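Local atomic coordinates of N-acetyl-beta-D glucosaminidase (Rhizomucor miehei CAU432, PDB entry 4ZM6), a protein that probably removes beta-linked N-acetylglucosamine residues as a family 3 glycoside hydrolase and also carries a GCN5-related glucosamine N-acetyltransferase region that binds acetyl coenzyme A. Residues K214-A219 against A223-V228; S719-L724 against G746-L751; N425-I430 against S439-E444; A288-N293 against E318-K323. All blocks are in the same frame, centred on the assembly; numbering follows the deposited sequence.

Contact 1 of 4, residues K214-A219 against A223-V228; sequences KKALEA and ACPTSV
In the TIM-barrel-like N-terminal domain of this family 3 hydrolase, A216 and L217 of helix 211-217, and A219 just after it, meet A223, C224 and P225 of the loop and V228 of strand 227-230, the closing half of a beta-alpha-beta crossover from the parallel neighbour 178-181. It is a worked example of how a helix end and the following strand can share one apolar seam. A216 O has two partners: it accepts the backbone N of A219 at 3.1 Å and receives a CA-H...O contact from C224, with CA 3.6 Å from that O and 151° at the hydrogen. P225 lies alongside, its ring atom CD 3.4 Å from A216 O, the shortest approach of the contact, and 3.9 Å from A216 CB. A219 CB rests against the A223-C224 peptide, 3.6 Å from C224 N, and meets A223 CB at 4.0 Å. C224 turns SG anti to its own backbone N (chi1 179°), which carries the sulfur back to the last helical turn, 3.6 Å from L217 O. L217 starts out away from the strand, but its branch returns: CD2 reaches V228 CG2 at 4.0 Å, the two side chains crossing at about a right angle. I178 of the adjacent strand also touches A216, P225 and V228, while Y261 borders L217 and V228. Apolar carbons thus pack against one another, against backbone carbonyls and against a peptide; the join probably rests mainly on shape fit and burial, with the weak CA-H...O contact as a minor polar contribution.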
loop_
_atom_site.group_PDB
_atom_site.type_symbol
_atom_site.label_atom_id
_atom_site.label_comp_id
_atom_site.label_asym_id
_atom_site.label_seq_id
_atom_site.Cartn_x
_atom_site.Cartn_y
_atom_site.Cartn_z
ATOM N N LYS A 214 -10.379 -7.401 -2.605
ATOM C CA LYS A 214 -10.440 -6.024 -2.137
ATOM C C LYS A 214 -10.008 -5.073 -3.241
ATOM O O LYS A 214 -10.666 -4.064 -3.490
ATOM C CB LYS A 214 -9.550 -5.817 -0.908
ATOM C CG LYS A 214 -9.746 -4.460 -0.250
ATOM C CD LYS A 214 -8.529 -4.013 0.544
ATOM C CE LYS A 214 -8.756 -2.638 1.154
ATOM N NZ LYS A 214 -7.961 -2.447 2.398
ATOM N N LYS A 215 -8.904 -5.403 -3.899
ATOM C CA LYS A 215 -8.347 -4.541 -4.928
ATOM C C LYS A 215 -9.290 -4.401 -6.125
ATOM O O LYS A 215 -9.405 -3.322 -6.700
ATOM C CB LYS A 215 -6.971 -5.051 -5.362
ATOM C CG LYS A 215 -6.228 -4.111 -6.301
ATOM C CD LYS A 215 -4.727 -4.090 -6.024
ATOM C CE LYS A 215 -3.925 -3.597 -7.224
ATOM N NZ LYS A 215 -3.603 -4.668 -8.213
ATOM N N ALA A 216 -9.978 -5.481 -6.479
ATOM C CA ALA A 216 -10.937 -5.455 -7.580
ATOM C C ALA A 216 -12.136 -4.579 -7.235
ATOM O O ALA A 216 -12.520 -3.709 -8.018
ATOM C CB ALA A 216 -11.388 -6.866 -7.921
ATOM N N LEU A 217 -12.712 -4.799 -6.057
ATOM C CA LEU A 217 -13.862 -4.011 -5.602
ATOM C C LEU A 217 -13.560 -2.510 -5.542
ATOM O O LEU A 217 -14.430 -1.691 -5.828
ATOM C CB LEU A 217 -14.338 -4.489 -4.227
ATOM C CG LEU A 217 -14.844 -5.934 -4.114
ATOM C CD1 LEU A 217 -15.403 -6.196 -2.720
ATOM C CD2 LEU A 217 -15.880 -6.246 -5.183
ATOM N N GLU A 218 -12.327 -2.161 -5.183
ATOM C CA GLU A 218 -11.908 -0.761 -5.083
ATOM C C GLU A 218 -11.445 -0.137 -6.407
ATOM O O GLU A 218 -11.126 1.049 -6.444
ATOM C CB GLU A 218 -10.785 -0.623 -4.055
ATOM C CG GLU A 218 -11.232 -0.810 -2.615
ATOM C CD GLU A 218 -10.110 -0.566 -1.622
ATOM O OE1 GLU A 218 -10.402 -0.399 -0.418
ATOM O OE2 GLU A 218 -8.936 -0.541 -2.050
ATOM N N ALA A 219 -11.397 -0.912 -7.485
ATOM C CA ALA A 219 -10.935 -0.390 -8.774
ATOM C C ALA A 219 -11.784 0.794 -9.243
ATOM O O ALA A 219 -12.972 0.891 -8.923
ATOM C CB ALA A 219 -10.935 -1.491 -9.823
ATOM N N ALA A 223 -12.368 -1.583 -14.626
ATOM C CA ALA A 223 -11.660 -2.692 -13.981
ATOM C C ALA A 223 -12.360 -3.245 -12.737
ATOM O O ALA A 223 -11.953 -4.290 -12.218
ATOM C CB ALA A 223 -10.242 -2.275 -13.632
ATOM N N CYS A 224 -13.387 -2.554 -12.243
ATOM C CA CYS A 224 -14.181 -3.064 -11.128
ATOM C C CYS A 224 -15.181 -4.075 -11.675
ATOM O O CYS A 224 -15.864 -3.786 -12.661
ATOM C CB CYS A 224 -14.919 -1.935 -10.414
ATOM S SG CYS A 224 -15.956 -2.496 -9.039
ATOM N N PRO A 225 -15.271 -5.263 -11.048
ATOM C CA PRO A 225 -16.121 -6.307 -11.612
ATOM C C PRO A 225 -17.600 -6.036 -11.388
ATOM O O PRO A 225 -17.969 -5.319 -10.456
ATOM C CB PRO A 225 -15.677 -7.563 -10.866
ATOM C CG PRO A 225 -15.197 -7.064 -9.553
ATOM C CD PRO A 225 -14.633 -5.694 -9.791
ATOM N N THR A 226 -18.433 -6.641 -12.228
ATOM C CA THR A 226 -19.867 -6.387 -12.234
ATOM C C THR A 226 -20.608 -7.412 -11.390
ATOM O O THR A 226 -21.756 -7.180 -11.011
ATOM C CB THR A 226 -20.434 -6.392 -13.666
ATOM O OG1 THR A 226 -19.953 -7.536 -14.383
ATOM C CG2 THR A 226 -20.023 -5.130 -14.403
ATOM N N SER A 227 -19.958 -8.542 -11.106
ATOM C CA SER A 227 -20.484 -9.524 -10.165
ATOM C C SER A 227 -19.368 -10.229 -9.386
ATOM O O SER A 227 -18.201 -10.221 -9.790
ATOM C CB SER A 227 -21.351 -10.560 -10.890
ATOM O OG SER A 227 -20.567 -11.603 -11.441
ATOM N N VAL A 228 -19.748 -10.832 -8.264
ATOM C CA VAL A 228 -18.834 -11.606 -7.429
ATOM C C VAL A 228 -19.451 -12.976 -7.153
ATOM O O VAL A 228 -20.617 -13.065 -6.787
ATOM C CB VAL A 228 -18.568 -10.894 -6.086
ATOM C CG1 VAL A 228 -17.713 -11.761 -5.168
ATOM C CG2 VAL A 228 -17.901 -9.545 -6.320
#

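Contact 2 of 4, residues S719-L724 against G746-L751; sequences SETWEL and GDYQDL
The backbones at T721-L724 and G746-L751 stay well apart, with CA of T721 and CA of Y748 separated by 9.0 Å and CA of L724 and CA of L751 by 8.8 Å, so side chains span the gap in two places. T721 OG1 meets the tyrosine at the ring edge, in the ring plane, 3.3 Å from Y748 CE1. The Y748 hydroxyl also gives T721 OG1 a weak hydrogen bond, OH to OG1 3.3 Å. The stronger partner of OG1 is the carbonyl O of P718, just before S719. Y748 gets there because its CG lies beside its backbone N (chi1 -77°), which swings the ring across to the helix although its CB sets off in another direction. The second bridge is apolar: L724 CD2 touches L751 CD1 at 3.9 Å, the two leucines crossing at about a right angle, with V743 of helix 736-745 against L751 and Y739 against L724. Before Y748, G746 ends helix 736-745 in a Schellman motif, and D747 and D750 both form salt bridges with R779. The seam thus brings helix 721-731 up to the turn that enters strand 751-756. T721 OG1 can donate to P718 O while accepting the weak bond from Y748 OH, so the threonine hydroxyl is probably oriented mainly by P718, beside a buried leucine pair.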
loop_
_atom_site.group_PDB
_atom_site.type_symbol
_atom_site.label_atom_id
_atom_site.label_comp_id
_atom_site.label_asym_id
_atom_site.label_seq_id
_atom_site.Cartn_x
_atom_site.Cartn_y
_atom_site.Cartn_z
ATOM N N SER A 719 -8.879 42.384 -15.020
ATOM C CA SER A 719 -10.308 42.646 -14.825
ATOM C C SER A 719 -11.171 42.159 -16.002
ATOM O O SER A 719 -12.385 42.044 -15.865
ATOM C CB SER A 719 -10.550 44.141 -14.602
ATOM O OG SER A 719 -10.371 44.878 -15.804
ATOM N N GLU A 720 -10.546 41.895 -17.148
ATOM C CA GLU A 720 -11.239 41.403 -18.341
ATOM C C GLU A 720 -11.100 39.883 -18.539
ATOM O O GLU A 720 -11.591 39.347 -19.533
ATOM C CB GLU A 720 -10.691 42.110 -19.591
ATOM C CG GLU A 720 -10.850 43.629 -19.604
ATOM C CD GLU A 720 -10.002 44.323 -20.672
ATOM O OE1 GLU A 720 -9.122 43.682 -21.298
ATOM O OE2 GLU A 720 -10.211 45.532 -20.887
ATOM N N THR A 721 -10.445 39.186 -17.609
ATOM C CA THR A 721 -10.205 37.746 -17.761
ATOM C C THR A 721 -11.497 36.973 -18.084
ATOM O O THR A 721 -11.514 36.121 -18.980
ATOM C CB THR A 721 -9.543 37.135 -16.504
ATOM O OG1 THR A 721 -8.357 37.869 -16.163
ATOM C CG2 THR A 721 -9.176 35.675 -16.745
ATOM N N TRP A 722 -12.574 37.288 -17.371
ATOM C CA TRP A 722 -13.859 36.618 -17.583
ATOM C C TRP A 722 -14.298 36.591 -19.050
ATOM O O TRP A 722 -14.907 35.627 -19.498
ATOM C CB TRP A 722 -14.960 37.251 -16.725
ATOM C CG TRP A 722 -15.350 38.645 -17.123
ATOM C CD1 TRP A 722 -14.778 39.813 -16.698
ATOM C CD2 TRP A 722 -16.411 39.019 -18.007
ATOM N NE1 TRP A 722 -15.413 40.888 -17.267
ATOM C CE2 TRP A 722 -16.420 40.431 -18.076
ATOM C CE3 TRP A 722 -17.354 38.300 -18.751
ATOM C CZ2 TRP A 722 -17.335 41.139 -18.861
ATOM C CZ3 TRP A 722 -18.265 39.005 -19.531
ATOM C CH2 TRP A 722 -18.247 40.409 -19.580
ATOM N N GLU A 723 -13.983 37.645 -19.793
ATOM C CA GLU A 723 -14.352 37.726 -21.202
ATOM C C GLU A 723 -13.613 36.687 -22.033
ATOM O O GLU A 723 -14.152 36.171 -23.003
ATOM C CB GLU A 723 -14.052 39.118 -21.758
ATOM C CG GLU A 723 -14.743 40.253 -21.017
ATOM C CD GLU A 723 -14.478 41.590 -21.663
ATOM O OE1 GLU A 723 -14.864 41.754 -22.837
ATOM O OE2 GLU A 723 -13.874 42.464 -21.008
ATOM N N LEU A 724 -12.368 36.405 -21.658
ATOM C CA LEU A 724 -11.567 35.378 -22.319
ATOM C C LEU A 724 -12.062 33.985 -21.936
ATOM O O LEU A 724 -12.143 33.099 -22.785
ATOM C CB LEU A 724 -10.089 35.538 -21.954
ATOM C CG LEU A 724 -9.088 34.573 -22.592
ATOM C CD1 LEU A 724 -9.283 34.459 -24.095
ATOM C CD2 LEU A 724 -7.666 35.009 -22.269
ATOM N N GLY A 746 0.184 34.406 -14.011
ATOM C CA GLY A 746 0.228 35.837 -14.317
ATOM C C GLY A 746 0.803 36.186 -15.680
ATOM O O GLY A 746 1.273 37.299 -15.889
ATOM N N ASP A 747 0.750 35.250 -16.622
ATOM C CA ASP A 747 1.251 35.498 -17.973
ATOM C C ASP A 747 0.166 36.112 -18.853
ATOM O O ASP A 747 -0.213 35.549 -19.889
ATOM C CB ASP A 747 1.813 34.214 -18.599
ATOM C CG ASP A 747 3.306 34.102 -18.449
ATOM O OD1 ASP A 747 3.946 35.124 -18.129
ATOM O OD2 ASP A 747 3.849 32.995 -18.665
ATOM N N TYR A 748 -0.304 37.287 -18.439
ATOM C CA TYR A 748 -1.329 38.016 -19.175
ATOM C C TYR A 748 -0.794 38.598 -20.481
ATOM O O TYR A 748 -1.563 38.799 -21.426
ATOM C CB TYR A 748 -1.911 39.136 -18.319
ATOM C CG TYR A 748 -2.886 38.668 -17.268
ATOM C CD1 TYR A 748 -4.232 38.519 -17.570
ATOM C CD2 TYR A 748 -2.470 38.396 -15.967
ATOM C CE1 TYR A 748 -5.137 38.100 -16.614
ATOM C CE2 TYR A 748 -3.371 37.979 -15.000
ATOM C CZ TYR A 748 -4.701 37.832 -15.332
ATOM O OH TYR A 748 -5.615 37.425 -14.385
ATOM N N GLN A 749 0.512 38.860 -20.542
ATOM C CA GLN A 749 1.098 39.445 -21.748
ATOM C C GLN A 749 1.129 38.469 -22.918
ATOM O O GLN A 749 1.330 38.876 -24.057
ATOM C CB GLN A 749 2.495 40.037 -21.472
ATOM C CG GLN A 749 3.687 39.089 -21.591
ATOM C CD GLN A 749 3.743 38.069 -20.480
ATOM O OE1 GLN A 749 2.763 37.863 -19.769
ATOM N NE2 GLN A 749 4.893 37.420 -20.325
ATOM N N ASP A 750 0.929 37.184 -22.633
ATOM C CA ASP A 750 0.878 36.154 -23.662
ATOM C C ASP A 750 -0.550 35.860 -24.149
ATOM O O ASP A 750 -0.733 35.197 -25.169
ATOM C CB ASP A 750 1.528 34.868 -23.136
ATOM C CG ASP A 750 3.050 34.966 -23.047
ATOM O OD1 ASP A 750 3.635 35.854 -23.708
ATOM O OD2 ASP A 750 3.664 34.150 -22.315
ATOM N N LEU A 751 -1.558 36.348 -23.437
ATOM C CA LEU A 751 -2.940 36.076 -23.807
ATOM C C LEU A 751 -3.459 37.200 -24.690
ATOM O O LEU A 751 -3.860 38.258 -24.203
ATOM C CB LEU A 751 -3.813 35.912 -22.562
ATOM C CG LEU A 751 -3.230 35.002 -21.477
ATOM C CD1 LEU A 751 -4.239 34.812 -20.356
ATOM C CD2 LEU A 751 -2.795 33.662 -22.047
#

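Contact 3 of 4, residues N425-I430 against S439-E444; sequences NLEYII and SQKIQE
The ammonium NZ of K441 meets the carboxylate of E427 in a salt bridge, 2.8 Å from OE1. It approaches OE1 on the syn side, yet lies 25° out of the carboxylate plane; OE2 is farther off, 3.8 Å from the same NZ, so one oxygen carries the hydrogen bond. Both chains have to reach, as the CA atoms of E427 and K441 are 9.6 Å apart. E427 runs out fully extended, with CG anti to its backbone N (chi1 -174°), whereas K441 bends at chi3 (92°), and the two side chains cross at about a right angle. The lysine stem is not idle: its CD passes I429 CD1 at 4.1 Å, and it also touches L393 of the neighbouring strand 392-397. This illustrates how one lysine can offer both a charged tip and an apolar stem to the strand. Strand 426-431 lies at one margin of its sheet, and helix 439-444 packs over the face on which E427 and I429 point. Since the site is at the surface, solvent probably screens the charges, so the pair would be expected to add directionality to the join, with the apolar lysine stem filling in between helix and sheet.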
loop_
_atom_site.group_PDB
_atom_site.type_symbol
_atom_site.label_atom_id
_atom_site.label_comp_id
_atom_site.label_asym_id
_atom_site.label_seq_id
_atom_site.Cartn_x
_atom_site.Cartn_y
_atom_site.Cartn_z
ATOM N N ASN A 425 12.979 -39.541 -35.361
ATOM C CA ASN A 425 13.415 -40.786 -34.733
ATOM C C ASN A 425 12.935 -40.782 -33.273
ATOM O O ASN A 425 13.703 -40.551 -32.333
ATOM C CB ASN A 425 14.940 -40.938 -34.861
ATOM C CG ASN A 425 15.419 -42.374 -34.698
ATOM O OD1 ASN A 425 16.618 -42.614 -34.574
ATOM N ND2 ASN A 425 14.495 -43.330 -34.708
ATOM N N LEU A 426 11.643 -41.052 -33.108
ATOM C CA LEU A 426 10.935 -40.751 -31.879
ATOM C C LEU A 426 9.964 -41.867 -31.508
ATOM O O LEU A 426 9.239 -42.366 -32.368
ATOM C CB LEU A 426 10.159 -39.444 -32.077
ATOM C CG LEU A 426 9.387 -38.851 -30.894
ATOM C CD1 LEU A 426 10.344 -38.299 -29.850
ATOM C CD2 LEU A 426 8.447 -37.762 -31.381
ATOM N N GLU A 427 9.950 -42.245 -30.228
ATOM C CA GLU A 427 8.972 -43.200 -29.706
ATOM C C GLU A 427 8.065 -42.541 -28.665
ATOM O O GLU A 427 8.545 -41.985 -27.674
ATOM C CB GLU A 427 9.677 -44.403 -29.086
ATOM C CG GLU A 427 8.727 -45.510 -28.646
ATOM C CD GLU A 427 9.440 -46.811 -28.341
ATOM O OE1 GLU A 427 8.772 -47.873 -28.368
ATOM O OE2 GLU A 427 10.661 -46.767 -28.077
ATOM N N TYR A 428 6.778 -42.688 -28.843
ATOM C CA TYR A 428 5.843 -42.046 -27.982
ATOM C C TYR A 428 5.030 -43.107 -27.306
ATOM O O TYR A 428 4.350 -43.878 -27.932
ATOM C CB TYR A 428 5.006 -41.128 -28.833
ATOM C CG TYR A 428 3.763 -40.561 -28.247
ATOM C CD1 TYR A 428 2.667 -40.419 -29.026
ATOM C CD2 TYR A 428 3.698 -40.120 -26.959
ATOM C CE1 TYR A 428 1.527 -39.878 -28.552
ATOM C CE2 TYR A 428 2.544 -39.579 -26.470
ATOM C CZ TYR A 428 1.466 -39.475 -27.292
ATOM O OH TYR A 428 0.287 -38.953 -26.889
ATOM N N ILE A 429 5.149 -43.148 -26.003
ATOM C CA ILE A 429 4.447 -44.106 -25.152
ATOM C C ILE A 429 3.692 -43.359 -24.074
ATOM O O ILE A 429 4.257 -42.503 -23.398
ATOM C CB ILE A 429 5.427 -45.068 -24.448
ATOM C CG1 ILE A 429 6.119 -45.967 -25.475
ATOM C CG2 ILE A 429 4.699 -45.910 -23.405
ATOM C CD1 ILE A 429 7.340 -46.683 -24.940
ATOM N N ILE A 430 2.424 -43.706 -23.901
ATOM C CA ILE A 430 1.622 -43.182 -22.801
ATOM C C ILE A 430 1.642 -44.200 -21.650
ATOM O O ILE A 430 0.986 -45.238 -21.710
ATOM C CB ILE A 430 0.193 -42.866 -23.274
ATOM C CG1 ILE A 430 0.260 -41.874 -24.443
ATOM C CG2 ILE A 430 -0.646 -42.320 -22.127
ATOM C CD1 ILE A 430 -1.063 -41.624 -25.130
ATOM N N SER A 439 12.446 -50.076 -18.369
ATOM C CA SER A 439 13.865 -49.851 -18.097
ATOM C C SER A 439 14.709 -49.894 -19.364
ATOM O O SER A 439 15.391 -48.927 -19.683
ATOM C CB SER A 439 14.394 -50.888 -17.105
ATOM O OG SER A 439 13.633 -50.877 -15.911
ATOM N N GLN A 440 14.630 -51.006 -20.091
ATOM C CA GLN A 440 15.497 -51.262 -21.252
ATOM C C GLN A 440 15.424 -50.175 -22.327
ATOM O O GLN A 440 16.431 -49.843 -22.948
ATOM C CB GLN A 440 15.173 -52.634 -21.863
ATOM C CG GLN A 440 16.091 -53.036 -23.011
ATOM C CD GLN A 440 16.043 -54.520 -23.355
ATOM O OE1 GLN A 440 16.708 -54.968 -24.292
ATOM N NE2 GLN A 440 15.263 -55.290 -22.602
ATOM N N LYS A 441 14.237 -49.615 -22.532
ATOM C CA LYS A 441 14.051 -48.551 -23.521
ATOM C C LYS A 441 14.732 -47.269 -23.040
ATOM O O LYS A 441 15.344 -46.544 -23.827
ATOM C CB LYS A 441 12.562 -48.290 -23.785
ATOM C CG LYS A 441 11.697 -49.545 -23.808
ATOM C CD LYS A 441 10.440 -49.381 -24.650
ATOM C CE LYS A 441 10.658 -49.820 -26.090
ATOM N NZ LYS A 441 9.365 -50.061 -26.783
ATOM N N ILE A 442 14.635 -47.017 -21.739
ATOM C CA ILE A 442 15.191 -45.818 -21.120
ATOM C C ILE A 442 16.719 -45.784 -21.187
ATOM O O ILE A 442 17.304 -44.730 -21.443
ATOM C CB ILE A 442 14.722 -45.689 -19.654
ATOM C CG1 ILE A 442 13.197 -45.524 -19.599
ATOM C CG2 ILE A 442 15.398 -44.508 -18.962
ATOM C CD1 ILE A 442 12.588 -45.946 -18.282
ATOM N N GLN A 443 17.357 -46.931 -20.978
ATOM C CA GLN A 443 18.829 -47.007 -20.987
ATOM C C GLN A 443 19.356 -46.915 -22.418
ATOM O O GLN A 443 20.416 -46.342 -22.659
ATOM C CB GLN A 443 19.356 -48.304 -20.342
ATOM C CG GLN A 443 18.366 -49.068 -19.467
ATOM C CD GLN A 443 18.982 -50.219 -18.689
ATOM O OE1 GLN A 443 18.265 -51.023 -18.089
ATOM N NE2 GLN A 443 20.309 -50.309 -18.695
ATOM N N GLU A 444 18.610 -47.487 -23.358
ATOM C CA GLU A 444 19.031 -47.545 -24.758
ATOM C C GLU A 444 18.870 -46.212 -25.485
ATOM O O GLU A 444 19.697 -45.863 -26.325
ATOM C CB GLU A 444 18.278 -48.656 -25.502
ATOM C CG GLU A 444 18.815 -50.052 -25.199
ATOM C CD GLU A 444 17.923 -51.171 -25.711
ATOM O OE1 GLU A 444 18.051 -52.302 -25.195
ATOM O OE2 GLU A 444 17.096 -50.929 -26.621
#

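Contact 4 of 4, residues A288-N293 against E318-K323; sequences ALQAGN and EGQLDK
Buried L321 packs firmly against helix 281-291, whereas Q290 and Q320 are exposed. The L321 branch CD2 rests on the carbons of two successive helix residues, 3.9 Å from Q290 CG and 4.2 Å from L289 CB; the side chains of Q290 and L321 cross at about a right angle. At the exposed residues, the extended Q290 chain carries its amide to the loop, and NE2 donates to Q320 O at 3.1 Å. That bond is nearly straight, 171° at the hydrogen, with the acceptor in the glutamine amide plane and the donor tilted 23° from the carbonyl plane. One side chain thereby does two jobs, its methylene supporting L321 and its amide holding the loop backbone. The helix end has its own tie: N293 ND2 donates to A288 O at 3.1 Å, from above the carbonyl plane. Across the contact the loop joins helix 304-318 to helix 323-340, G319 leaving the first with positive phi and D322 capping the second through D324 N. The seam is a general case of a helix-helix connection fastened to an adjacent helix, in which a backbone carbonyl in an exposed loop gains a defined donor while a leucine is buried beside it.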
loop_
_atom_site.group_PDB
_atom_site.type_symbol
_atom_site.label_atom_id
_atom_site.label_comp_id
_atom_site.label_asym_id
_atom_site.label_seq_id
_atom_site.Cartn_x
_atom_site.Cartn_y
_atom_site.Cartn_z
ATOM N N ALA A 288 -29.216 -19.753 -0.086
ATOM C CA ALA A 288 -28.314 -18.829 -0.776
ATOM C C ALA A 288 -28.898 -17.426 -0.803
ATOM O O ALA A 288 -28.252 -16.475 -0.370
ATOM C CB ALA A 288 -28.036 -19.305 -2.194
ATOM N N LEU A 289 -30.126 -17.303 -1.298
ATOM C CA LEU A 289 -30.801 -16.007 -1.361
ATOM C C LEU A 289 -31.100 -15.443 0.028
ATOM O O LEU A 289 -31.187 -14.226 0.195
ATOM C CB LEU A 289 -32.092 -16.109 -2.172
ATOM C CG LEU A 289 -31.923 -16.467 -3.651
ATOM C CD1 LEU A 289 -33.285 -16.603 -4.311
ATOM C CD2 LEU A 289 -31.082 -15.430 -4.380
ATOM N N GLN A 290 -31.262 -16.325 1.012
ATOM C CA GLN A 290 -31.415 -15.907 2.411
ATOM C C GLN A 290 -30.124 -15.291 2.955
ATOM O O GLN A 290 -30.168 -14.337 3.733
ATOM C CB GLN A 290 -31.845 -17.085 3.296
ATOM C CG GLN A 290 -33.343 -17.363 3.267
ATOM C CD GLN A 290 -33.728 -18.675 3.939
ATOM O OE1 GLN A 290 -32.923 -19.606 4.034
ATOM N NE2 GLN A 290 -34.974 -18.756 4.396
ATOM N N ALA A 291 -28.983 -15.837 2.539
ATOM C CA ALA A 291 -27.674 -15.336 2.968
ATOM C C ALA A 291 -27.331 -13.952 2.409
ATOM O O ALA A 291 -26.467 -13.264 2.951
ATOM C CB ALA A 291 -26.581 -16.330 2.601
ATOM N N GLY A 292 -28.002 -13.550 1.331
ATOM C CA GLY A 292 -27.786 -12.239 0.722
ATOM C C GLY A 292 -27.339 -12.285 -0.729
ATOM O O GLY A 292 -27.122 -11.234 -1.339
ATOM N N ASN A 293 -27.179 -13.488 -1.283
ATOM C CA ASN A 293 -26.909 -13.646 -2.711
ATOM C C ASN A 293 -28.043 -13.040 -3.531
ATOM O O ASN A 293 -29.214 -13.132 -3.148
ATOM C CB ASN A 293 -26.762 -15.123 -3.089
ATOM C CG ASN A 293 -25.422 -15.708 -2.687
ATOM O OD1 ASN A 293 -24.437 -15.579 -3.414
ATOM N ND2 ASN A 293 -25.385 -16.387 -1.545
ATOM N N GLU A 318 -44.843 -17.632 2.423
ATOM C CA GLU A 318 -44.703 -17.592 3.889
ATOM C C GLU A 318 -44.251 -16.231 4.414
ATOM O O GLU A 318 -44.839 -15.683 5.349
ATOM C CB GLU A 318 -43.682 -18.635 4.376
ATOM C CG GLU A 318 -44.242 -20.012 4.693
ATOM C CD GLU A 318 -44.382 -20.889 3.468
ATOM O OE1 GLU A 318 -43.576 -21.831 3.309
ATOM O OE2 GLU A 318 -45.298 -20.633 2.660
ATOM N N GLY A 319 -43.210 -15.693 3.785
ATOM C CA GLY A 319 -42.394 -14.636 4.374
ATOM C C GLY A 319 -41.068 -15.195 4.868
ATOM O O GLY A 319 -40.417 -14.582 5.713
ATOM N N GLN A 320 -40.676 -16.363 4.345
ATOM C CA GLN A 320 -39.355 -16.952 4.599
ATOM C C GLN A 320 -38.256 -16.289 3.756
ATOM O O GLN A 320 -37.068 -16.561 3.956
ATOM C CB GLN A 320 -39.375 -18.463 4.330
ATOM C CG GLN A 320 -40.182 -19.271 5.335
ATOM C CD GLN A 320 -39.486 -19.408 6.679
ATOM O OE1 GLN A 320 -38.476 -20.104 6.802
ATOM N NE2 GLN A 320 -40.030 -18.751 7.696
ATOM N N LEU A 321 -38.655 -15.449 2.801
ATOM C CA LEU A 321 -37.737 -14.571 2.086
ATOM C C LEU A 321 -38.169 -13.127 2.294
ATOM O O LEU A 321 -39.344 -12.795 2.122
ATOM C CB LEU A 321 -37.732 -14.897 0.591
ATOM C CG LEU A 321 -36.937 -16.135 0.169
ATOM C CD1 LEU A 321 -37.286 -16.535 -1.257
ATOM C CD2 LEU A 321 -35.438 -15.901 0.310
ATOM N N ASP A 322 -37.221 -12.274 2.670
ATOM C CA ASP A 322 -37.502 -10.858 2.837
ATOM C C ASP A 322 -37.808 -10.266 1.464
ATOM O O ASP A 322 -36.915 -10.105 0.631
ATOM C CB ASP A 322 -36.324 -10.136 3.499
ATOM C CG ASP A 322 -36.700 -8.763 4.030
ATOM O OD1 ASP A 322 -37.627 -8.128 3.485
ATOM O OD2 ASP A 322 -36.064 -8.310 5.002
ATOM N N LYS A 323 -39.086 -9.968 1.239
ATOM C CA LYS A 323 -39.566 -9.409 -0.032
ATOM C C LYS A 323 -38.893 -8.085 -0.404
ATOM O O LYS A 323 -38.706 -7.792 -1.584
ATOM C CB LYS A 323 -41.090 -9.231 0.015
ATOM C CG LYS A 323 -41.870 -10.496 -0.331
ATOM C CD LYS A 323 -43.126 -10.674 0.517
ATOM C CE LYS A 323 -42.896 -11.657 1.659
ATOM N NZ LYS A 323 -44.134 -11.919 2.445
#

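In the fold
From the N terminus the four contacts close in series, none nested in or crossing another. Contact 1 closes the short connection between helix 211-217 and strand 227-230 in the hydrolase domain, with three residues between its segments. Contact 4 follows in the same domain, its loop leaving helix 281-291, passing through strand 296-298 and helix 304-318, and returning; the nearest atoms of the two are about 6 Å apart. Contact 3 closes a short strand-to-helix loop in the sheet containing strand 426-431. Beyond the acetyl coenzyme A pocket, contact 2 closes a largely helical excursion ahead of strand 751-756 in the C-terminal acetyltransferase-like region. Contacts 2 and 3 lie on opposite sides of the chain's centre, their centres 85 Å apart.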